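Local coordinates for protein probable enoyl-CoA hydratase/isomerase (Pseudomonas aeruginosa PAO1, PDB 5YLO) that probably acts on unsaturated fatty acyl-CoA thioesters as a Delta3,Delta2-enoyl-CoA isomerase of the crotonase family, with a likely role in unsaturated fatty acid breakdown, at residues 124-129 against 189-194; 24-29 against 58-63; 133-138 against 163-168. All blocks are in the same frame, centred on the assembly; numbering follows the deposited sequence.

Interaction 1: residues 124-129 against 189-194; sequences FRIAAA and EHLVEA
Leu191, in the first turn of helix 191-204, spreads its two methyls over strand 124-128, one reaching Ile126 and the other Ala128. Leu191 CD1 approaches Ile126 CG2 at 3.7 Å, the two side chains running past each other in opposite directions, while Leu191 CD2 rests on Ala128 CB at 4.0 Å. The fork is aimed by its first torsion: CG lies anti to the backbone N (chi1 177°), which carries both methyls down onto the strand. Ile126 contributes through its CG2 branch; Ile126 CD1, at the end of the other branch, comes only within 4.4 Å of Ala194 O one turn later in the helix. Ile126, Ala128 and Leu191 are buried; Val186 of strand 184-186 touches Leu191 and the partly exposed Ala194, and Phe198 farther along the helix touches Ile126. The other side of the helix start is loose: His190, at the N-cap position, Val192 and Glu193 turn to the exposed surface and do not meet the strand. On the strand, Arg125 N is hydrogen-bonded to Glu159 of the second subunit. Between the two segments the side chains that meet are aliphatic, so this part of the helix is probably placed by shape rather than by directional bonds.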
loop_
_atom_site.group_PDB
_atom_site.type_symbol
_atom_site.label_atom_id
_atom_site.label_comp_id
_atom_site.label_asym_id
_atom_site.label_seq_id
_atom_site.Cartn_x
_atom_site.Cartn_y
_atom_site.Cartn_z
ATOM N N PHE A 124 7.772 13.539 5.637
ATOM C CA PHE A 124 8.408 12.715 6.649
ATOM C C PHE A 124 7.820 13.031 8.014
ATOM O O PHE A 124 7.305 14.127 8.248
ATOM C CB PHE A 124 9.923 12.935 6.661
ATOM C CG PHE A 124 10.580 12.676 5.336
ATOM C CD1 PHE A 124 10.951 11.392 4.974
ATOM C CD2 PHE A 124 10.825 13.713 4.452
ATOM C CE1 PHE A 124 11.555 11.148 3.755
ATOM C CE2 PHE A 124 11.431 13.475 3.232
ATOM C CZ PHE A 124 11.797 12.190 2.884
ATOM N N ARG A 125 7.899 12.053 8.916
ATOM C CA ARG A 125 7.414 12.214 10.281
ATOM C C ARG A 125 8.424 11.614 11.243
ATOM O O ARG A 125 8.698 10.410 11.191
ATOM C CB ARG A 125 6.039 11.563 10.465
ATOM C CG ARG A 125 4.879 12.480 10.120
ATOM C CD ARG A 125 3.604 11.696 9.848
ATOM N NE ARG A 125 3.798 10.692 8.806
ATOM C CZ ARG A 125 3.831 10.961 7.506
ATOM N NH1 ARG A 125 3.686 12.208 7.079
ATOM N NH2 ARG A 125 4.015 9.981 6.629
ATOM N N ILE A 126 8.986 12.456 12.103
ATOM C CA ILE A 126 9.830 12.030 13.212
ATOM C C ILE A 126 9.100 12.379 14.497
ATOM O O ILE A 126 8.722 13.538 14.705
ATOM C CB ILE A 126 11.215 12.697 13.165
ATOM C CG1 ILE A 126 11.881 12.453 11.812
ATOM C CG2 ILE A 126 12.091 12.172 14.296
ATOM C CD1 ILE A 126 13.196 13.178 11.645
ATOM N N ALA A 127 8.895 11.385 15.353
ATOM C CA ALA A 127 8.075 11.551 16.541
ATOM C C ALA A 127 8.900 11.322 17.798
ATOM O O ALA A 127 9.805 10.481 17.818
ATOM C CB ALA A 127 6.883 10.590 16.526
ATOM N N ALA A 128 8.582 12.083 18.840
ATOM C CA ALA A 128 9.129 11.815 20.157
ATOM C C ALA A 128 8.428 10.610 20.779
ATOM O O ALA A 128 7.305 10.255 20.411
ATOM C CB ALA A 128 8.975 13.039 21.058
ATOM N N ALA A 129 9.108 9.978 21.737
ATOM C CA ALA A 129 8.545 8.790 22.370
ATOM C C ALA A 129 7.256 9.107 23.117
ATOM O O ALA A 129 6.369 8.251 23.215
ATOM C CB ALA A 129 9.570 8.161 23.316
ATOM N N GLU A 189 14.129 14.471 24.225
ATOM C CA GLU A 189 15.258 15.362 24.453
ATOM C C GLU A 189 16.057 15.590 23.177
ATOM O O GLU A 189 16.649 16.661 23.000
ATOM C CB GLU A 189 16.162 14.789 25.543
ATOM C CG GLU A 189 15.481 13.767 26.441
ATOM C CD GLU A 189 16.349 12.548 26.694
ATOM O OE1 GLU A 189 17.349 12.368 25.969
ATOM O OE2 GLU A 189 16.031 11.768 27.617
ATOM N N HIS A 190 16.080 14.607 22.278
ATOM C CA HIS A 190 16.870 14.673 21.058
ATOM C C HIS A 190 16.034 14.969 19.817
ATOM O O HIS A 190 16.561 14.894 18.704
ATOM C CB HIS A 190 17.636 13.364 20.853
ATOM C CG HIS A 190 18.565 13.021 21.976
ATOM N ND1 HIS A 190 19.484 13.916 22.480
ATOM C CD2 HIS A 190 18.724 11.878 22.685
ATOM C CE1 HIS A 190 20.165 13.341 23.456
ATOM N NE2 HIS A 190 19.724 12.104 23.600
ATOM N N LEU A 191 14.752 15.308 19.978
ATOM C CA LEU A 191 13.886 15.449 18.810
ATOM C C LEU A 191 14.303 16.631 17.943
ATOM O O LEU A 191 14.485 16.485 16.729
ATOM C CB LEU A 191 12.427 15.591 19.236
ATOM C CG LEU A 191 11.488 15.815 18.049
ATOM C CD1 LEU A 191 11.599 14.685 17.035
ATOM C CD2 LEU A 191 10.068 15.950 18.519
ATOM N N VAL A 192 14.441 17.816 18.544
ATOM C CA VAL A 192 14.827 18.997 17.775
ATOM C C VAL A 192 16.175 18.773 17.100
ATOM O O VAL A 192 16.376 19.153 15.940
ATOM C CB VAL A 192 14.840 20.244 18.679
ATOM C CG1 VAL A 192 15.252 21.476 17.884
ATOM C CG2 VAL A 192 13.472 20.451 19.315
ATOM N N GLU A 193 17.111 18.135 17.806
ATOM C CA GLU A 193 18.411 17.837 17.212
ATOM C C GLU A 193 18.284 16.824 16.080
ATOM O O GLU A 193 18.955 16.950 15.049
ATOM C CB GLU A 193 19.369 17.327 18.288
ATOM C CG GLU A 193 20.804 17.143 17.824
ATOM C CD GLU A 193 21.707 16.639 18.933
ATOM O OE1 GLU A 193 22.837 16.199 18.632
ATOM O OE2 GLU A 193 21.285 16.679 20.109
ATOM N N ALA A 194 17.427 15.815 16.252
ATOM C CA ALA A 194 17.265 14.800 15.214
ATOM C C ALA A 194 16.604 15.380 13.971
ATOM O O ALA A 194 17.010 15.070 12.845
ATOM C CB ALA A 194 16.454 13.620 15.751
#

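Interaction 2: residues 24-29 against 58-63; sequences QQRNAL and SGRSFC
Ser58 O accepts a hydrogen bond of 2.8 Å from Asn27 ND2, the donor lying in the carbonyl plane on a lone pair. The acceptor is also only 2° out of the Asn27 amide plane, so the bond uses an N-H of a flat, well-aligned amide, with an N-H...O angle of 153°. The same nitrogen, Asn27 ND2, stands 2.9 Å from Ser61 O, and at the other end of the amide OD1 is hydrogen-bonded to the backbone N of Arg22, which helps fix the rotation of the group. Asn27 CB lies against Phe62 O at 3.4 Å. Farther out, the Arg26 chain bends at chi3 and brings one face of its guanidinium over Ser61 OG, a position above the plane that does not suit an N-H bond. The Arg60 guanidinium lies nearby, its plane 17° from that of Arg26, with Arg26 NH1 and Arg60 NE 4.1 Å apart; this pair of like charges lies on the solvent-exposed side. On the inner side Cys63 SG packs against Leu29 CG at 3.4 Å, and Cys63 CA makes a CA-H...O contact with Arg26 O. The two loops follow strands 15-20 and 52-56 and lead into helices 31-46 and 68-76; Leu20 of strand 15-20 touches Asn27, Leu29 and Cys63, while helix 114-120 meets Leu29 and Phe62.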
loop_
_atom_site.group_PDB
_atom_site.type_symbol
_atom_site.label_atom_id
_atom_site.label_comp_id
_atom_site.label_asym_id
_atom_site.label_seq_id
_atom_site.Cartn_x
_atom_site.Cartn_y
_atom_site.Cartn_z
ATOM N N GLN A 24 -0.753 26.751 25.317
ATOM C CA GLN A 24 -1.795 26.648 26.334
ATOM C C GLN A 24 -2.996 25.869 25.816
ATOM O O GLN A 24 -3.644 25.136 26.572
ATOM C CB GLN A 24 -2.221 28.040 26.797
ATOM C CG GLN A 24 -1.139 28.812 27.526
ATOM C CD GLN A 24 -1.709 29.737 28.579
ATOM O OE1 GLN A 24 -2.812 29.519 29.080
ATOM N NE2 GLN A 24 -0.961 30.777 28.921
ATOM N N GLN A 25 -3.310 26.019 24.530
ATOM C CA GLN A 25 -4.404 25.296 23.900
ATOM C C GLN A 25 -3.948 23.990 23.262
ATOM O O GLN A 25 -4.671 23.432 22.427
ATOM C CB GLN A 25 -5.085 26.182 22.853
ATOM C CG GLN A 25 -5.232 27.641 23.267
ATOM C CD GLN A 25 -5.967 27.807 24.584
ATOM O OE1 GLN A 25 -6.860 27.028 24.914
ATOM N NE2 GLN A 25 -5.586 28.824 25.346
ATOM N N ARG A 26 -2.769 23.491 23.647
ATOM C CA ARG A 26 -2.130 22.342 22.998
ATOM C C ARG A 26 -2.034 22.547 21.487
ATOM O O ARG A 26 -2.166 21.601 20.706
ATOM C CB ARG A 26 -2.856 21.036 23.337
ATOM C CG ARG A 26 -3.001 20.785 24.838
ATOM C CD ARG A 26 -3.688 19.458 25.136
ATOM N NE ARG A 26 -2.778 18.319 25.032
ATOM C CZ ARG A 26 -2.092 17.813 26.054
ATOM N NH1 ARG A 26 -2.204 18.344 27.264
ATOM N NH2 ARG A 26 -1.287 16.774 25.866
ATOM N N ASN A 27 -1.801 23.798 21.077
ATOM C CA ASN A 27 -1.646 24.170 19.669
ATOM C C ASN A 27 -2.888 23.811 18.854
ATOM O O ASN A 27 -2.794 23.348 17.716
ATOM C CB ASN A 27 -0.392 23.534 19.065
ATOM C CG ASN A 27 0.869 23.939 19.795
ATOM O OD1 ASN A 27 1.432 25.003 19.542
ATOM N ND2 ASN A 27 1.318 23.093 20.713
ATOM N N ALA A 28 -4.061 24.037 19.442
ATOM C CA ALA A 28 -5.313 23.756 18.754
ATOM C C ALA A 28 -5.432 24.603 17.493
ATOM O O ALA A 28 -5.052 25.777 17.475
ATOM C CB ALA A 28 -6.499 24.019 19.681
ATOM N N LEU A 29 -5.965 23.997 16.437
ATOM C CA LEU A 29 -6.066 24.658 15.140
ATOM C C LEU A 29 -7.290 25.569 15.109
ATOM O O LEU A 29 -8.420 25.109 15.307
ATOM C CB LEU A 29 -6.144 23.619 14.022
ATOM C CG LEU A 29 -4.901 22.760 13.784
ATOM C CD1 LEU A 29 -5.176 21.637 12.786
ATOM C CD2 LEU A 29 -3.733 23.617 13.320
ATOM N N SER A 58 4.535 23.388 19.887
ATOM C CA SER A 58 5.141 24.028 21.044
ATOM C C SER A 58 4.715 23.316 22.318
ATOM O O SER A 58 3.562 22.893 22.453
ATOM C CB SER A 58 4.762 25.510 21.123
ATOM O OG SER A 58 5.537 26.285 20.227
ATOM N N GLY A 59 5.657 23.180 23.245
ATOM C CA GLY A 59 5.329 22.598 24.532
ATOM C C GLY A 59 5.183 21.092 24.454
ATOM O O GLY A 59 5.942 20.396 23.772
ATOM N N ARG A 60 4.179 20.581 25.162
ATOM C CA ARG A 60 4.043 19.143 25.342
ATOM C C ARG A 60 3.411 18.458 24.139
ATOM O O ARG A 60 3.692 17.283 23.888
ATOM C CB ARG A 60 3.219 18.859 26.598
ATOM C CG ARG A 60 3.080 17.393 26.959
ATOM C CD ARG A 60 1.831 17.171 27.795
ATOM N NE ARG A 60 1.642 18.226 28.788
ATOM C CZ ARG A 60 1.994 18.126 30.064
ATOM N NH1 ARG A 60 1.782 19.137 30.895
ATOM N NH2 ARG A 60 2.555 17.012 30.514
ATOM N N SER A 61 2.573 19.165 23.386
ATOM C CA SER A 61 1.751 18.557 22.351
ATOM C C SER A 61 2.062 19.158 20.988
ATOM O O SER A 61 2.352 20.354 20.874
ATOM C CB SER A 61 0.264 18.732 22.673
ATOM O OG SER A 61 -0.046 18.154 23.928
ATOM N N PHE A 62 2.002 18.315 19.956
ATOM C CA PHE A 62 2.157 18.797 18.587
ATOM C C PHE A 62 0.928 19.586 18.154
ATOM O O PHE A 62 1.029 20.755 17.764
ATOM C CB PHE A 62 2.414 17.619 17.644
ATOM C CG PHE A 62 2.434 17.995 16.186
ATOM C CD1 PHE A 62 3.540 18.620 15.630
ATOM C CD2 PHE A 62 1.349 17.709 15.370
ATOM C CE1 PHE A 62 3.560 18.962 14.288
ATOM C CE2 PHE A 62 1.362 18.047 14.027
ATOM C CZ PHE A 62 2.469 18.674 13.485
ATOM N N CYS A 63 -0.247 18.961 18.227
ATOM C CA CYS A 63 -1.492 19.636 17.882
ATOM C C CYS A 63 -2.705 18.823 18.316
ATOM O O CYS A 63 -2.877 17.675 17.893
ATOM C CB CYS A 63 -1.568 19.904 16.379
ATOM S SG CYS A 63 -3.061 20.792 15.908
#

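Interaction 3: residues 133-138 against 163-168; sequences FKAGYT and RLLFLD
With CG anti to the backbone N (chi1 -177°), Tyr137 swings its ring alongside the end of helix 158-166, where Phe166 O lies at the ring edge, near its plane, 3.4 Å from Tyr137 CD2. The ring also passes the Asp168 side chain, Tyr137 CD2 meeting Asp168 CB at 3.8 Å, with the carboxylate plane turned 63° from that of the ring. Leu164 likewise has CG anti to its own N, which brings Leu164 CG within 3.9 Å of Ala135 CB; Leu165 CD2 reaches the same methyl and packs on the backbone of Gly136. The main polar link is between backbones: Tyr137 N donates to Leu165 O over 2.8 Å, nearly straight at 169°, and so engages a carbonyl at the C-terminal end of the helix. Gly136, with positive phi, brings its CA to 3.6 Å from Leu165 O. A water accepts from Ala135 N and lies 3.3 Å from Leu164 O across the contact. Beyond the helix, Asp168 CA makes a CA-H...O contact with Tyr137 O at 3.2 Å. The contact thus joins the loop leaving strand 132-134 to the last turn of helix 158-166. Helix 146-156 packs on Leu164 and Leu165, and helix 114-120 on Phe133 and Ala135; on the outer side, Pro206 of the third subunit packs on Tyr137, and Phe210 of the third subunit meets the Phe166 ring.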
loop_
_atom_site.group_PDB
_atom_site.type_symbol
_atom_site.label_atom_id
_atom_site.label_comp_id
_atom_site.label_asym_id
_atom_site.label_seq_id
_atom_site.Cartn_x
_atom_site.Cartn_y
_atom_site.Cartn_z
ATOM N N PHE A 133 -1.220 9.384 19.331
ATOM C CA PHE A 133 -1.977 9.648 18.113
ATOM C C PHE A 133 -3.422 9.205 18.276
ATOM O O PHE A 133 -3.686 8.076 18.699
ATOM C CB PHE A 133 -1.332 8.946 16.914
ATOM C CG PHE A 133 0.047 9.448 16.597
ATOM C CD1 PHE A 133 1.159 8.911 17.229
ATOM C CD2 PHE A 133 0.231 10.465 15.675
ATOM C CE1 PHE A 133 2.431 9.378 16.941
ATOM C CE2 PHE A 133 1.499 10.935 15.382
ATOM C CZ PHE A 133 2.601 10.392 16.015
ATOM N N LYS A 134 -4.350 10.095 17.926
ATOM C CA LYS A 134 -5.781 9.838 18.012
ATOM C C LYS A 134 -6.449 10.247 16.708
ATOM O O LYS A 134 -6.069 11.249 16.094
ATOM C CB LYS A 134 -6.417 10.603 19.183
ATOM C CG LYS A 134 -6.394 9.874 20.520
ATOM C CD LYS A 134 -6.996 10.746 21.612
ATOM C CE LYS A 134 -7.539 9.921 22.766
ATOM N NZ LYS A 134 -8.179 10.796 23.789
ATOM N N ALA A 135 -7.450 9.475 16.294
ATOM C CA ALA A 135 -8.164 9.759 15.057
ATOM C C ALA A 135 -9.569 9.185 15.137
ATOM O O ALA A 135 -9.799 8.156 15.777
ATOM C CB ALA A 135 -7.446 9.177 13.837
ATOM N N GLY A 136 -10.498 9.848 14.466
ATOM C CA GLY A 136 -11.847 9.323 14.369
ATOM C C GLY A 136 -12.527 9.325 15.717
ATOM O O GLY A 136 -12.666 10.368 16.363
ATOM N N TYR A 137 -12.946 8.145 16.166
ATOM C CA TYR A 137 -13.622 8.014 17.451
ATOM C C TYR A 137 -12.627 8.217 18.589
ATOM O O TYR A 137 -11.617 7.512 18.672
ATOM C CB TYR A 137 -14.283 6.641 17.541
ATOM C CG TYR A 137 -15.087 6.388 18.801
ATOM C CD1 TYR A 137 -15.938 7.356 19.318
ATOM C CD2 TYR A 137 -15.016 5.163 19.456
ATOM C CE1 TYR A 137 -16.679 7.118 20.463
ATOM C CE2 TYR A 137 -15.753 4.917 20.598
ATOM C CZ TYR A 137 -16.584 5.897 21.097
ATOM O OH TYR A 137 -17.321 5.657 22.236
ATOM N N THR A 138 -12.910 9.185 19.465
ATOM C CA THR A 138 -12.065 9.465 20.620
ATOM C C THR A 138 -12.615 8.874 21.915
ATOM O O THR A 138 -11.850 8.673 22.866
ATOM C CB THR A 138 -11.884 10.983 20.779
ATOM O OG1 THR A 138 -11.401 11.528 19.548
ATOM C CG2 THR A 138 -10.882 11.311 21.878
ATOM N N ARG A 163 -8.721 0.346 12.495
ATOM C CA ARG A 163 -8.527 0.184 13.932
ATOM C C ARG A 163 -8.320 1.532 14.607
ATOM O O ARG A 163 -8.896 1.801 15.667
ATOM C CB ARG A 163 -7.339 -0.738 14.212
ATOM C CG ARG A 163 -7.610 -2.212 13.966
ATOM C CD ARG A 163 -6.460 -3.087 14.443
ATOM N NE ARG A 163 -6.682 -4.489 14.101
ATOM C CZ ARG A 163 -7.314 -5.360 14.883
ATOM N NH1 ARG A 163 -7.787 -4.977 16.061
ATOM N NH2 ARG A 163 -7.472 -6.615 14.486
ATOM N N LEU A 164 -7.511 2.399 13.996
ATOM C CA LEU A 164 -7.228 3.701 14.588
ATOM C C LEU A 164 -8.453 4.608 14.553
ATOM O O LEU A 164 -8.689 5.377 15.491
ATOM C CB LEU A 164 -6.053 4.355 13.862
ATOM C CG LEU A 164 -5.630 5.733 14.369
ATOM C CD1 LEU A 164 -5.314 5.669 15.854
ATOM C CD2 LEU A 164 -4.436 6.248 13.580
ATOM N N LEU A 165 -9.243 4.531 13.482
ATOM C CA LEU A 165 -10.400 5.410 13.356
ATOM C C LEU A 165 -11.585 4.920 14.181
ATOM O O LEU A 165 -12.265 5.727 14.827
ATOM C CB LEU A 165 -10.796 5.548 11.886
ATOM C CG LEU A 165 -9.915 6.460 11.029
ATOM C CD1 LEU A 165 -10.130 6.186 9.547
ATOM C CD2 LEU A 165 -10.191 7.922 11.349
ATOM N N PHE A 166 -11.853 3.615 14.179
ATOM C CA PHE A 166 -13.060 3.108 14.822
ATOM C C PHE A 166 -12.881 2.851 16.312
ATOM O O PHE A 166 -13.843 3.002 17.074
ATOM C CB PHE A 166 -13.534 1.823 14.135
ATOM C CG PHE A 166 -13.962 2.019 12.704
ATOM C CD1 PHE A 166 -14.174 3.290 12.193
ATOM C CD2 PHE A 166 -14.161 0.929 11.872
ATOM C CE1 PHE A 166 -14.567 3.470 10.880
ATOM C CE2 PHE A 166 -14.556 1.102 10.558
ATOM C CZ PHE A 166 -14.759 2.374 10.061
ATOM N N LEU A 167 -11.686 2.470 16.749
ATOM C CA LEU A 167 -11.425 2.320 18.172
ATOM C C LEU A 167 -11.023 3.658 18.776
ATOM O O LEU A 167 -10.415 4.505 18.118
ATOM C CB LEU A 167 -10.325 1.289 18.417
ATOM C CG LEU A 167 -10.563 -0.092 17.811
ATOM C CD1 LEU A 167 -9.452 -1.040 18.221
ATOM C CD2 LEU A 167 -11.922 -0.625 18.232
ATOM N N ASP A 168 -11.359 3.842 20.050
ATOM C CA ASP A 168 -11.090 5.110 20.711
ATOM C C ASP A 168 -9.686 5.200 21.299
ATOM O O ASP A 168 -9.304 6.273 21.779
ATOM C CB ASP A 168 -12.111 5.357 21.820
ATOM C CG ASP A 168 -11.635 4.850 23.160
ATOM O OD1 ASP A 168 -11.684 3.622 23.379
ATOM O OD2 ASP A 168 -11.205 5.680 23.987
HETATM O O HOH W 1 -7.800 6.861 18.270
#

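In the fold
All three contacts are largely buried, but their chemistry differs. Interaction 1 is an aliphatic seat for a helix on the main sheet, whereas interaction 2 ties two loops that leave neighbouring strands of that sheet through a side-chain amide, with exposed arginines. Interaction 3 relies on a backbone bond and on carbonyls at a helix end. Other subunits border interactions 1 and 3, while none touches the segments of interaction 2. Strands 124-128 and 132-134 follow each other in the chain, so interactions 1 and 3 adjoin in sequence although their centres are about 23 Å apart. Along the chain, interaction 2 closes before the other two open; its centre lies about 16 Å from that of interaction 1.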